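Long-range contacts in protein induced by osmotic stress (Scheffersomyces stipitis, PDB 5YWN), which probably reduces haloketones and related carbonyl compounds to chiral alcohols with NADPH, as a member of the dihydroflavonol-4-reductase subfamily: residues 27-32 / 48-53; 66-71 / 112-117; 74-79 / 117-122. The protein carries 1 engineered substitution. All coordinates share one frame; numbering follows the deposited sequence.

Interaction 1 (27-32 / 48-53); sequences YKVVGS and DDFSYE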
# COMPACT_ATOMS: atom_id res chain seq x y z
N TYR A 27 -15.03 10.93 8.87
CA TYR A 27 -15.48 10.74 7.51
C TYR A 27 -16.37 9.53 7.40
O TYR A 27 -16.30 8.64 8.15
CB TYR A 27 -14.28 10.55 6.59
CG TYR A 27 -13.39 11.73 6.52
CD1 TYR A 27 -13.63 12.74 5.64
CD2 TYR A 27 -12.31 11.82 7.31
CE1 TYR A 27 -12.83 13.84 5.58
CE2 TYR A 27 -11.51 12.91 7.26
CZ TYR A 27 -11.78 13.91 6.38
OH TYR A 27 -11.00 14.97 6.31
N LYS A 28 -17.24 9.56 6.43
CA LYS A 28 -17.85 8.39 5.93
C LYS A 28 -17.00 7.77 4.83
O LYS A 28 -16.22 8.41 4.23
CB LYS A 28 -19.25 8.68 5.46
CG LYS A 28 -20.29 8.68 6.54
CD LYS A 28 -21.61 9.03 5.93
CE LYS A 28 -22.77 8.93 6.87
NZ LYS A 28 -23.22 10.25 7.32
N VAL A 29 -17.22 6.50 4.58
CA VAL A 29 -16.51 5.77 3.61
C VAL A 29 -17.40 5.00 2.66
O VAL A 29 -18.33 4.43 3.04
CB VAL A 29 -15.47 4.81 4.27
CG1 VAL A 29 -14.89 3.82 3.31
CG2 VAL A 29 -14.38 5.60 4.95
N VAL A 30 -17.01 4.96 1.41
CA VAL A 30 -17.58 4.06 0.46
C VAL A 30 -16.48 3.25 -0.17
O VAL A 30 -15.61 3.79 -0.77
CB VAL A 30 -18.32 4.85 -0.63
CG1 VAL A 30 -19.02 3.96 -1.61
CG2 VAL A 30 -19.24 5.89 -0.05
N GLY A 31 -16.55 1.96 -0.04
CA GLY A 31 -15.55 1.08 -0.54
C GLY A 31 -15.94 0.28 -1.75
O GLY A 31 -17.02 -0.14 -1.83
N SER A 32 -15.03 0.12 -2.69
CA SER A 32 -15.22 -0.83 -3.78
C SER A 32 -14.74 -2.26 -3.46
O SER A 32 -13.71 -2.46 -2.92
CB SER A 32 -14.69 -0.36 -5.12
OG SER A 32 -13.35 -0.55 -5.28
N ASP A 48 -21.95 1.45 10.47
CA ASP A 48 -22.92 2.26 9.78
C ASP A 48 -22.38 3.31 8.82
O ASP A 48 -23.02 3.66 7.89
CB ASP A 48 -23.90 2.85 10.76
CG ASP A 48 -24.73 1.80 11.46
OD1 ASP A 48 -24.95 0.70 10.96
OD2 ASP A 48 -25.16 2.10 12.54
N ASP A 49 -21.20 3.82 9.11
CA ASP A 49 -20.58 4.87 8.32
C ASP A 49 -19.82 4.31 7.12
O ASP A 49 -19.19 5.01 6.41
CB ASP A 49 -19.74 5.77 9.19
CG ASP A 49 -20.56 6.75 9.99
OD1 ASP A 49 -21.76 6.91 9.72
OD2 ASP A 49 -20.00 7.37 10.89
N PHE A 50 -19.91 3.03 6.93
CA PHE A 50 -19.30 2.38 5.82
C PHE A 50 -20.30 1.80 4.85
O PHE A 50 -21.14 1.04 5.22
CB PHE A 50 -18.39 1.25 6.27
CG PHE A 50 -17.79 0.48 5.13
CD1 PHE A 50 -16.66 0.92 4.53
CD2 PHE A 50 -18.36 -0.65 4.67
CE1 PHE A 50 -16.10 0.25 3.49
CE2 PHE A 50 -17.82 -1.33 3.61
CZ PHE A 50 -16.68 -0.89 3.03
N SER A 51 -20.15 2.11 3.59
CA SER A 51 -20.91 1.47 2.56
C SER A 51 -20.05 1.00 1.40
O SER A 51 -18.95 1.39 1.31
CB SER A 51 -22.11 2.29 2.15
OG SER A 51 -21.78 3.53 1.69
N TYR A 52 -20.56 0.10 0.60
CA TYR A 52 -19.81 -0.50 -0.47
C TYR A 52 -20.55 -0.55 -1.79
O TYR A 52 -21.75 -0.53 -1.84
CB TYR A 52 -19.33 -1.89 -0.08
CG TYR A 52 -20.43 -2.91 0.12
CD1 TYR A 52 -21.09 -3.01 1.30
CD2 TYR A 52 -20.79 -3.73 -0.88
CE1 TYR A 52 -22.09 -3.91 1.47
CE2 TYR A 52 -21.78 -4.62 -0.72
CZ TYR A 52 -22.41 -4.70 0.46
OH TYR A 52 -23.37 -5.59 0.57
N GLU A 53 -19.79 -0.62 -2.86
CA GLU A 53 -20.29 -0.92 -4.17
C GLU A 53 -19.43 -1.99 -4.81
O GLU A 53 -18.25 -2.00 -4.65
CB GLU A 53 -20.34 0.31 -5.07
CG GLU A 53 -21.22 1.41 -4.60
CD GLU A 53 -22.68 1.04 -4.54
OE1 GLU A 53 -23.11 0.22 -5.31
OE2 GLU A 53 -23.39 1.57 -3.72
O HOH W 1 -20.81 5.52 3.40

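Interaction 2 (66-71 / 112-117); sequences EALKKH and DVAPQI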
# COMPACT_ATOMS: atom_id res chain seq x y z
N GLU A 66 -21.25 3.85 -12.30
CA GLU A 66 -22.45 3.64 -11.54
C GLU A 66 -22.22 3.89 -10.07
O GLU A 66 -22.97 4.54 -9.46
CB GLU A 66 -23.03 2.29 -11.82
CG GLU A 66 -23.89 2.25 -13.06
CD GLU A 66 -25.16 3.09 -12.94
OE1 GLU A 66 -25.48 3.88 -13.84
OE2 GLU A 66 -25.85 2.97 -11.95
N ALA A 67 -21.13 3.38 -9.53
CA ALA A 67 -20.84 3.53 -8.14
C ALA A 67 -20.69 4.97 -7.77
O ALA A 67 -21.21 5.39 -6.80
CB ALA A 67 -19.60 2.76 -7.80
N LEU A 68 -20.00 5.73 -8.58
CA LEU A 68 -19.89 7.15 -8.37
C LEU A 68 -21.23 7.87 -8.46
O LEU A 68 -21.54 8.65 -7.63
CB LEU A 68 -18.86 7.73 -9.28
CG LEU A 68 -17.47 7.25 -8.94
CD1 LEU A 68 -16.49 7.54 -10.03
CD2 LEU A 68 -16.99 7.70 -7.58
N LYS A 69 -22.05 7.54 -9.42
CA LYS A 69 -23.33 8.18 -9.59
C LYS A 69 -24.18 7.95 -8.37
O LYS A 69 -24.89 8.79 -7.99
CB LYS A 69 -24.07 7.67 -10.81
CG LYS A 69 -23.62 8.19 -12.15
CD LYS A 69 -24.68 7.92 -13.20
CE LYS A 69 -24.42 6.70 -14.01
NZ LYS A 69 -25.56 5.72 -14.14
N LYS A 70 -24.08 6.79 -7.77
CA LYS A 70 -24.78 6.44 -6.56
C LYS A 70 -24.34 7.21 -5.31
O LYS A 70 -25.04 7.23 -4.37
CB LYS A 70 -24.71 4.94 -6.32
CG LYS A 70 -25.51 4.10 -7.28
CD LYS A 70 -25.35 2.61 -7.04
CE LYS A 70 -26.11 2.13 -5.81
NZ LYS A 70 -25.88 0.71 -5.44
N HIS A 71 -23.16 7.79 -5.32
CA HIS A 71 -22.62 8.41 -4.15
C HIS A 71 -22.12 9.81 -4.39
O HIS A 71 -20.99 10.11 -4.34
CB HIS A 71 -21.56 7.54 -3.53
CG HIS A 71 -22.05 6.21 -3.10
ND1 HIS A 71 -22.59 5.98 -1.87
CD2 HIS A 71 -22.07 5.03 -3.73
CE1 HIS A 71 -22.91 4.72 -1.76
NE2 HIS A 71 -22.62 4.12 -2.88
N ASP A 112 -15.99 12.23 -15.57
CA ASP A 112 -17.26 12.12 -16.21
C ASP A 112 -18.48 12.30 -15.26
O ASP A 112 -19.39 12.96 -15.58
CB ASP A 112 -17.42 10.77 -16.91
CG ASP A 112 -16.50 10.57 -18.11
OD1 ASP A 112 -15.85 11.47 -18.57
OD2 ASP A 112 -16.42 9.45 -18.58
N VAL A 113 -18.47 11.64 -14.13
CA VAL A 113 -19.62 11.55 -13.27
C VAL A 113 -19.46 12.03 -11.83
O VAL A 113 -20.36 11.93 -11.08
CB VAL A 113 -20.20 10.14 -13.28
CG1 VAL A 113 -20.45 9.67 -14.69
CG2 VAL A 113 -19.34 9.18 -12.52
N ALA A 114 -18.29 12.48 -11.47
CA ALA A 114 -18.06 12.93 -10.15
C ALA A 114 -17.28 14.21 -10.10
O ALA A 114 -16.24 14.28 -9.58
CB ALA A 114 -17.40 11.83 -9.37
N PRO A 115 -17.83 15.27 -10.65
CA PRO A 115 -17.19 16.58 -10.68
C PRO A 115 -16.96 17.22 -9.32
O PRO A 115 -16.17 18.08 -9.19
CB PRO A 115 -18.14 17.43 -11.51
CG PRO A 115 -19.39 16.73 -11.49
CD PRO A 115 -19.14 15.30 -11.27
N GLN A 116 -17.72 16.78 -8.35
CA GLN A 116 -17.60 17.21 -7.00
C GLN A 116 -16.31 16.75 -6.32
O GLN A 116 -15.97 17.28 -5.34
CB GLN A 116 -18.81 16.79 -6.20
CG GLN A 116 -18.79 15.40 -5.65
CD GLN A 116 -19.22 14.39 -6.64
OE1 GLN A 116 -19.43 14.68 -7.77
NE2 GLN A 116 -19.33 13.20 -6.20
N ILE A 117 -15.64 15.76 -6.85
CA ILE A 117 -14.45 15.26 -6.21
C ILE A 117 -13.30 16.23 -6.42
O ILE A 117 -12.91 16.51 -7.47
CB ILE A 117 -14.08 13.85 -6.66
CG1 ILE A 117 -15.14 12.86 -6.27
CG2 ILE A 117 -12.78 13.40 -6.01
CD1 ILE A 117 -14.92 11.45 -6.71
O HOH W 2 -20.94 11.34 -8.14

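Interaction 3 (74-79 / 117-122); sequences VTIFLH and ITRVVY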
# COMPACT_ATOMS: atom_id res chain seq x y z
N VAL A 74 -19.66 11.74 -2.08
CA VAL A 74 -18.23 11.52 -2.07
C VAL A 74 -17.50 12.70 -2.71
O VAL A 74 -17.82 13.11 -3.76
CB VAL A 74 -17.89 10.22 -2.82
CG1 VAL A 74 -16.40 10.10 -3.13
CG2 VAL A 74 -18.41 9.04 -2.08
N THR A 75 -16.55 13.26 -2.01
CA THR A 75 -15.68 14.28 -2.54
C THR A 75 -14.16 13.96 -2.59
O THR A 75 -13.41 14.75 -2.99
CB THR A 75 -15.88 15.60 -1.83
OG1 THR A 75 -15.42 15.48 -0.52
CG2 THR A 75 -17.34 16.03 -1.83
N ILE A 76 -13.79 12.80 -2.10
CA ILE A 76 -12.43 12.27 -2.08
C ILE A 76 -12.38 10.84 -2.64
O ILE A 76 -13.18 10.04 -2.31
CB ILE A 76 -11.84 12.25 -0.65
CG1 ILE A 76 -12.11 13.55 0.07
CG2 ILE A 76 -10.39 11.86 -0.65
CD1 ILE A 76 -11.23 14.69 -0.36
N PHE A 77 -11.42 10.56 -3.51
CA PHE A 77 -11.22 9.23 -4.03
C PHE A 77 -9.83 8.72 -3.74
O PHE A 77 -8.89 9.29 -4.18
CB PHE A 77 -11.53 9.16 -5.51
CG PHE A 77 -11.74 7.78 -6.05
CD1 PHE A 77 -10.72 6.89 -6.17
CD2 PHE A 77 -13.00 7.37 -6.45
CE1 PHE A 77 -10.93 5.63 -6.67
CE2 PHE A 77 -13.23 6.11 -6.93
CZ PHE A 77 -12.19 5.24 -7.05
N LEU A 78 -9.73 7.63 -3.03
CA LEU A 78 -8.48 6.95 -2.85
C LEU A 78 -8.45 5.65 -3.65
O LEU A 78 -9.12 4.70 -3.33
CB LEU A 78 -8.23 6.74 -1.40
CG LEU A 78 -8.61 7.87 -0.45
CD1 LEU A 78 -8.46 7.51 0.99
CD2 LEU A 78 -7.82 9.10 -0.75
N HIS A 79 -7.67 5.66 -4.71
CA HIS A 79 -7.49 4.51 -5.56
C HIS A 79 -6.33 3.63 -5.09
O HIS A 79 -5.20 3.92 -5.33
CB HIS A 79 -7.29 4.96 -6.98
CG HIS A 79 -7.18 3.84 -7.96
ND1 HIS A 79 -7.92 2.70 -7.86
CD2 HIS A 79 -6.44 3.70 -9.07
CE1 HIS A 79 -7.63 1.91 -8.86
NE2 HIS A 79 -6.74 2.49 -9.62
N ILE A 117 -15.64 15.76 -6.85
CA ILE A 117 -14.45 15.26 -6.21
C ILE A 117 -13.30 16.23 -6.42
O ILE A 117 -12.91 16.51 -7.47
CB ILE A 117 -14.08 13.85 -6.66
CG1 ILE A 117 -15.14 12.86 -6.27
CG2 ILE A 117 -12.78 13.40 -6.01
CD1 ILE A 117 -14.92 11.45 -6.71
N THR A 118 -12.91 16.82 -5.32
CA THR A 118 -11.77 17.67 -5.11
C THR A 118 -10.33 17.06 -5.06
O THR A 118 -9.39 17.69 -5.37
CB THR A 118 -12.02 18.56 -3.90
OG1 THR A 118 -11.97 17.77 -2.74
CG2 THR A 118 -13.38 19.19 -3.98
N ARG A 119 -10.24 15.88 -4.49
CA ARG A 119 -8.97 15.23 -4.28
C ARG A 119 -8.99 13.76 -4.67
O ARG A 119 -9.91 13.08 -4.40
CB ARG A 119 -8.45 15.43 -2.87
CG ARG A 119 -8.26 16.85 -2.44
CD ARG A 119 -7.01 17.44 -3.01
NE ARG A 119 -5.86 17.08 -2.25
CZ ARG A 119 -5.36 17.81 -1.28
NH1 ARG A 119 -5.89 18.94 -1.00
NH2 ARG A 119 -4.35 17.38 -0.61
N VAL A 120 -7.94 13.34 -5.33
CA VAL A 120 -7.66 11.99 -5.64
C VAL A 120 -6.24 11.61 -5.19
O VAL A 120 -5.31 12.35 -5.41
CB VAL A 120 -7.84 11.70 -7.12
CG1 VAL A 120 -7.38 10.30 -7.46
CG2 VAL A 120 -9.24 12.01 -7.61
N VAL A 121 -6.14 10.46 -4.56
CA VAL A 121 -4.87 9.92 -4.15
C VAL A 121 -4.69 8.57 -4.80
O VAL A 121 -5.50 7.71 -4.68
CB VAL A 121 -4.75 9.75 -2.63
CG1 VAL A 121 -3.39 9.29 -2.22
CG2 VAL A 121 -5.19 10.94 -1.88
N TYR A 122 -3.59 8.42 -5.49
CA TYR A 122 -3.26 7.15 -6.05
C TYR A 122 -2.20 6.44 -5.21
O TYR A 122 -1.21 6.99 -4.91
CB TYR A 122 -2.78 7.31 -7.47
CG TYR A 122 -2.31 6.03 -8.07
CD1 TYR A 122 -3.20 5.02 -8.30
CD2 TYR A 122 -1.00 5.81 -8.31
CE1 TYR A 122 -2.80 3.85 -8.82
CE2 TYR A 122 -0.58 4.64 -8.83
CZ TYR A 122 -1.50 3.65 -9.06
OH TYR A 122 -1.13 2.49 -9.53

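Interaction 1 (27-32 / 48-53)
Val29 and Asp49 begin a run of four backbone hydrogen bonds that join strands 28-32 and 50-53 in parallel, the first from Val29 N to Asp49 O at 3.1 Å. Ser51 N then gives to Val29 O, Gly31 N to Ser51 O at 2.8 Å, and Glu53 N to Gly31 O. Helix 36-46 connects the two strands along the chain, making a beta-alpha-beta unit of the Rossmann fold, and 50-54 is the outermost strand on this side of the sheet. Val29 and Gly31 turn their backbone polar groups to it, while Lys28, Val30 and Ser32 bond to the other neighbour, strand 4-7.

The apolar contact is centred on Phe50. With chi1 at 176°, CG is anti to the backbone N, and the ring reaches back to the first strand. Val29 CG1 meets the ring at its edge, near its plane, 3.6 Å from Phe50 CD1. Phe50 CE1 comes within 3.9 Å of Gly31 N, where a beta carbon on Gly31 would sit tightly against the ring. Replacing Phe50 with an alanine would probably open a gap beside Val29 CG1 and strip cover from the backbone at Gly31.

A water adds a polar link on the face that carries Val30 and Ser51: it donates to Val29 O at 2.7 Å and lies 2.8 Å from Ser51 OG. Val29 O is thus held twice, by Ser51 N and by the water. At the start of the strands, Lys28 crosses Asp49 at about a right angle, with Lys28 NZ 4.4 Å from Asp49 OD1, beyond salt-bridge range.

Cohesion here therefore rests mainly on directional backbone bonds and the buried ring, and the loose charge pair probably adds only a little.

Interaction 2 (66-71 / 112-117)
Leu68 and Val113 meet where two helices of a Rossmann fold, 65-70 and 91-113, come to their ends beside each other on one side of the parallel sheet. Their side chains cross at about a right angle. Val113 CG2 lies between its own backbone N and carbonyl carbon (chi1 of the residue -52°, measured to CG1) and presses on the root of the leucine, 3.6 Å from Leu68 CB. The same methyl is 4.1 Å from Leu68 CD1, so one branch of the valine touches the leucine at two points.

Past this pair, the contact continues into the turn that follows the second helix. Ala114 is the first residue to leave helical geometry, and a type I beta turn runs from it to Ile117. Ala114 CB approaches Leu68 CB at 4.4 Å, and the other leucine branch, Leu68 CD2, stands 4.4 Å from Ile117 CD1. Leu68 is thereby set among three apolar partners, with Phe77 of the sheet and Ile110 of helix 91-113 touching it as well. Lys69 takes a lesser share: the aliphatic part of its chain slants past the valine, its CG 4.1 Å from Val113 CB.

No hydrogen bond runs directly between 66-71 and 112-117; a water supplies the polar link. The Gln116 chain bends at chi2 (-83°) and brings its amide nitrogen to that water, while the same nitrogen also bonds to Val74 O of the neighbouring strand. Leu68 O already accepts the backbone N-H of His71, so it is gripped by two donors, the His71 N-H and the water. The water donates to Leu68 O at 2.8 Å and to Val113 O at 3.1 Å, and accepts from Gln116 NE2 at 3.1 Å.

Interaction 3 (74-79 / 117-122)
His79 lies alongside Tyr122 at the C-terminal ends of two parallel strands, 74-79 and 119-122, in the middle of the Rossmann sheet. Starting at the root, His79 CB is 4.0 Å from Val121 O, the carbonyl that also accepts His79 N at 3.0 Å. With CG anti to the backbone N (chi1 -176°), the imidazole runs out beside the tyrosine. His79 CG is 4.2 Å from Tyr122 CD1, and His79 CD2 comes closer, 3.6 Å from the same carbon. That CD2 sits at the tyrosine's edge, in its plane, but the ring planes are inclined at 42°, an oblique meeting. The two ring nitrogens go to different partners: ND1 hydrogen-bonds Ser8 OG, and NE2 hydrogen-bonds Thr103 OG1 of helix 91-113.

Further back, Phe77 N gives to Arg119 O and Val121 N to Phe77 O, continuing the parallel pairing. At the start, Thr118 N makes a weak bond to Thr75 O. On the face away from His79, Leu78 and Val121 point the same way, with Leu78 CD2 packed tightly at 3.4 Å from Val121 CG2. Ile76 runs beside Arg119 likewise, its CD1 3.8 Å from Arg119 CB. Helix 238-250 covers this face, and the arginine's guanidinium reaches the carbonyls of Ala248 and Lys251.

A polar ring buried between the sheet and helix 91-113 thus has both nitrogens satisfied, and these two bonds fix its rotation. It packs against a tyrosine whose hydroxyl makes a weak bond to Lys167, an NADP-binding residue, so the pair is consistent with a second shell behind the cofactor site.

In the fold
From the N terminus, interaction 1 closes first, bringing strand 50-54 back beside strand 28-33 after helix 36-46. Only then does interaction 2 open, at helix 65-70, followed by interaction 3 at strand 74-79. These two cross: segment 112-117 closes interaction 2 where helix 91-113 ends, and interaction 3 is closed directly after it by segment 117-122, with Ile117 shared. Interactions 1 and 3 bind strands of the same sheet on opposite sides of strand 4-7, and interaction 2 ties together two helices that lie against it. Glu53 connects interaction 1 to interaction 2 through Lys70 and His71.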